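Vlm2 (Streptomyces tsusimaensis, PDB 6ECB) is a valinomycin nonribosomal peptide synthetase whose C-terminal thioesterase domain, the part described here, probably handles the depsipeptide chain as an acyl-enzyme intermediate. Local coordinates at residues Gly104-Gly109 with Arg130-Ile135. Sequence-based numbering, arbitrary orientation.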
ATOM      1  N   GLY A 104       5.496  18.923  -4.561  1.00 20.70           N
ATOM      2  CA  GLY A 104       4.442  18.956  -3.570  1.00 22.56           C
ATOM      3  C   GLY A 104       3.689  17.652  -3.383  1.00 23.25           C
ATOM      4  O   GLY A 104       2.690  17.637  -2.650  1.00 25.17           O
ATOM      5  N   VAL A 105       4.103  16.568  -4.043  1.00 19.13           N
ATOM      6  CA  VAL A 105       3.374  15.299  -3.994  1.00 17.91           C
ATOM      7  C   VAL A 105       4.344  14.187  -3.631  1.00 17.74           C
ATOM      8  O   VAL A 105       5.321  13.948  -4.351  1.00 17.63           O
ATOM      9  CB  VAL A 105       2.693  14.971  -5.336  1.00 19.87           C
ATOM     10  CG1 VAL A 105       1.904  13.663  -5.215  1.00 19.16           C
ATOM     11  CG2 VAL A 105       1.795  16.109  -5.745  1.00 22.11           C
ATOM     12  N   TYR A 106       4.065  13.496  -2.532  1.00 15.57           N
ATOM     13  CA  TYR A 106       4.810  12.317  -2.141  1.00 16.11           C
ATOM     14  C   TYR A 106       4.307  11.086  -2.874  1.00 16.65           C
ATOM     15  O   TYR A 106       3.133  10.994  -3.252  1.00 16.39           O
ATOM     16  CB  TYR A 106       4.640  12.034  -0.659  1.00 16.15           C
ATOM     17  CG  TYR A 106       5.211  13.045   0.282  1.00 17.65           C
ATOM     18  CD1 TYR A 106       6.523  12.945   0.704  1.00 19.69           C
ATOM     19  CD2 TYR A 106       4.427  14.083   0.774  1.00 19.35           C
ATOM     20  CE1 TYR A 106       7.062  13.863   1.617  1.00 20.62           C
ATOM     21  CE2 TYR A 106       4.944  15.015   1.695  1.00 20.07           C
ATOM     22  CZ  TYR A 106       6.275  14.884   2.100  1.00 20.02           C
ATOM     23  OH  TYR A 106       6.817  15.766   2.995  1.00 22.94           O
ATOM     24  N   ILE A 107       5.190  10.098  -2.989  1.00 15.32           N
ATOM     25  CA  ILE A 107       4.803   8.734  -3.304  1.00 14.63           C
ATOM     26  C   ILE A 107       4.923   7.932  -2.021  1.00 16.37           C
ATOM     27  O   ILE A 107       5.905   8.082  -1.291  1.00 17.70           O
ATOM     28  CB  ILE A 107       5.681   8.109  -4.407  1.00 14.99           C
ATOM     29  CG1 ILE A 107       5.881   9.039  -5.615  1.00 16.98           C
ATOM     30  CG2 ILE A 107       5.074   6.797  -4.845  1.00 16.22           C
ATOM     31  CD1 ILE A 107       4.639   9.563  -6.293  1.00 18.07           C
ATOM     32  N   GLY A 108       3.939   7.065  -1.739  1.00 16.16           N
ATOM     33  CA  GLY A 108       3.988   6.270  -0.530  1.00 17.29           C
ATOM     34  C   GLY A 108       3.530   4.845  -0.761  1.00 15.88           C
ATOM     35  O   GLY A 108       2.891   4.525  -1.765  1.00 16.89           O
ATOM     36  N   GLY A 109       3.862   3.990   0.203  1.00 14.36           N
ATOM     37  CA  GLY A 109       3.362   2.623   0.144  1.00 15.27           C
ATOM     38  C   GLY A 109       3.641   1.791   1.370  1.00 15.14           C
ATOM     39  O   GLY A 109       4.640   1.998   2.065  1.00 16.56           O
ATOM     40  N   ARG A 130       9.594  15.065 -10.419  1.00 18.93           N
ATOM     41  CA  ARG A 130      10.245  14.910  -9.122  1.00 18.08           C
ATOM     42  C   ARG A 130       9.249  14.982  -7.973  1.00 18.34           C
ATOM     43  O   ARG A 130       8.819  16.087  -7.584  1.00 18.13           O
ATOM     44  CB  ARG A 130      11.323  15.976  -8.951  1.00 18.67           C
ATOM     45  CG  ARG A 130      12.158  15.797  -7.682  1.00 19.56           C
ATOM     46  CD  ARG A 130      13.146  16.940  -7.504  1.00 22.00           C
ATOM     47  NE  ARG A 130      13.962  16.747  -6.302  1.00 20.64           N
ATOM     48  CZ  ARG A 130      15.077  16.016  -6.246  1.00 26.92           C
ATOM     49  NH1 ARG A 130      15.579  15.415  -7.327  1.00 20.96           N
ATOM     50  NH2 ARG A 130      15.717  15.906  -5.089  1.00 32.37           N
ATOM     51  N   PRO A 131       8.870  13.850  -7.390  1.00 17.55           N
ATOM     52  CA  PRO A 131       8.016  13.887  -6.196  1.00 18.55           C
ATOM     53  C   PRO A 131       8.741  14.578  -5.047  1.00 21.43           C
ATOM     54  O   PRO A 131       9.974  14.685  -5.017  1.00 19.43           O
ATOM     55  CB  PRO A 131       7.767  12.405  -5.885  1.00 17.13           C
ATOM     56  CG  PRO A 131       8.078  11.672  -7.177  1.00 16.91           C
ATOM     57  CD  PRO A 131       9.229  12.476  -7.766  1.00 16.77           C
ATOM     58  N   LYS A 132       7.943  15.017  -4.076  1.00 19.04           N
ATOM     59  CA  LYS A 132       8.470  15.650  -2.877  1.00 17.87           C
ATOM     60  C   LYS A 132       9.300  14.695  -2.032  1.00 19.33           C
ATOM     61  O   LYS A 132      10.257  15.126  -1.382  1.00 19.91           O
ATOM     62  CB  LYS A 132       7.303  16.196  -2.061  1.00 19.81           C
ATOM     63  CG  LYS A 132       7.704  17.026  -0.863  1.00 22.43           C
ATOM     64  CD  LYS A 132       6.469  17.692  -0.285  1.00 22.17           C
ATOM     65  CE  LYS A 132       6.772  18.354   1.023  1.00 34.67           C
ATOM     66  NZ  LYS A 132       7.665  19.469   0.801  1.00 32.28           N
ATOM     67  N   GLY A 133       8.960  13.415  -2.027  1.00 18.92           N
ATOM     68  CA  GLY A 133       9.627  12.447  -1.173  1.00 18.05           C
ATOM     69  C   GLY A 133       8.959  11.103  -1.323  1.00 16.35           C
ATOM     70  O   GLY A 133       7.926  10.962  -1.993  1.00 15.86           O
ATOM     71  N   LEU A 134       9.579  10.112  -0.702  1.00 16.50           N
ATOM     72  CA  LEU A 134       9.052   8.756  -0.642  1.00 16.11           C
ATOM     73  C   LEU A 134       8.704   8.427   0.800  1.00 14.75           C
ATOM     74  O   LEU A 134       9.540   8.582   1.692  1.00 17.98           O
ATOM     75  CB  LEU A 134      10.070   7.755  -1.175  1.00 18.56           C
ATOM     76  CG  LEU A 134       9.753   6.272  -1.002  1.00 16.65           C
ATOM     77  CD1 LEU A 134       8.609   5.883  -1.927  1.00 16.97           C
ATOM     78  CD2 LEU A 134      10.981   5.448  -1.350  1.00 18.50           C
ATOM     79  N   ILE A 135       7.464   7.978   1.021  1.00 15.19           N
ATOM     80  CA  ILE A 135       6.978   7.572   2.330  1.00 16.00           C
ATOM     81  C   ILE A 135       6.868   6.050   2.330  1.00 15.68           C
ATOM     82  O   ILE A 135       6.034   5.474   1.613  1.00 16.63           O
ATOM     83  CB  ILE A 135       5.630   8.229   2.646  1.00 17.85           C
ATOM     84  CG1 ILE A 135       5.822   9.742   2.742  1.00 18.65           C
ATOM     85  CG2 ILE A 135       4.976   7.608   3.901  1.00 17.63           C
ATOM     86  CD1 ILE A 135       4.523  10.532   2.871  1.00 23.83           C
TER
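G104 brings its CA to 4.1 Å from K132 CD, and beyond it V105 O accepts a 2.8 Å hydrogen bond from K132 N. Y106 contributes the largest share of the contact. With CG anti to its carbonyl carbon (chi1 -66°), its ring stands between two aliphatic groups: the CG of K132 lies over one face, 4.2 Å from the ring centroid, and the CD1 of I135 over the opposite face, 4.0 Å from it, both as CH-pi contacts. G133, without a side chain, lets its backbone pass along the CD1–CE1 edge; a CB there would sit tight against CE1. The phenol OH continues past K132 CE to a hydrogen bond with the C293 carbonyl, while P39 and F64 also touch the Y106 side chain. Cutting Y106 back to alanine would remove the ring and is likely to leave a gap between K132 and I135 and the C293 carbonyl without its hydroxyl partner. I107 turns to the other side of the sheet, where its CG1 packs on P131 CG at 3.8 Å and, with L134, it meets A117 of helix 112-126. Its backbone is held twice, its N donating a hydrogen bond to G133 O and its O receiving one from I135 N at 2.8 Å. At G108 the chains draw close, CA lying 3.1 Å from I135 O, which also accepts the G109 N-H. On its other edge the strand pairs with 40-44. This parallel pairing closes a beta-alpha-beta crossover through helix 112-126 in the alpha/beta-hydrolase fold, and G109 is the first glycine of what is probably the GxSxG nucleophile elbow, with S111 as the likely nucleophile.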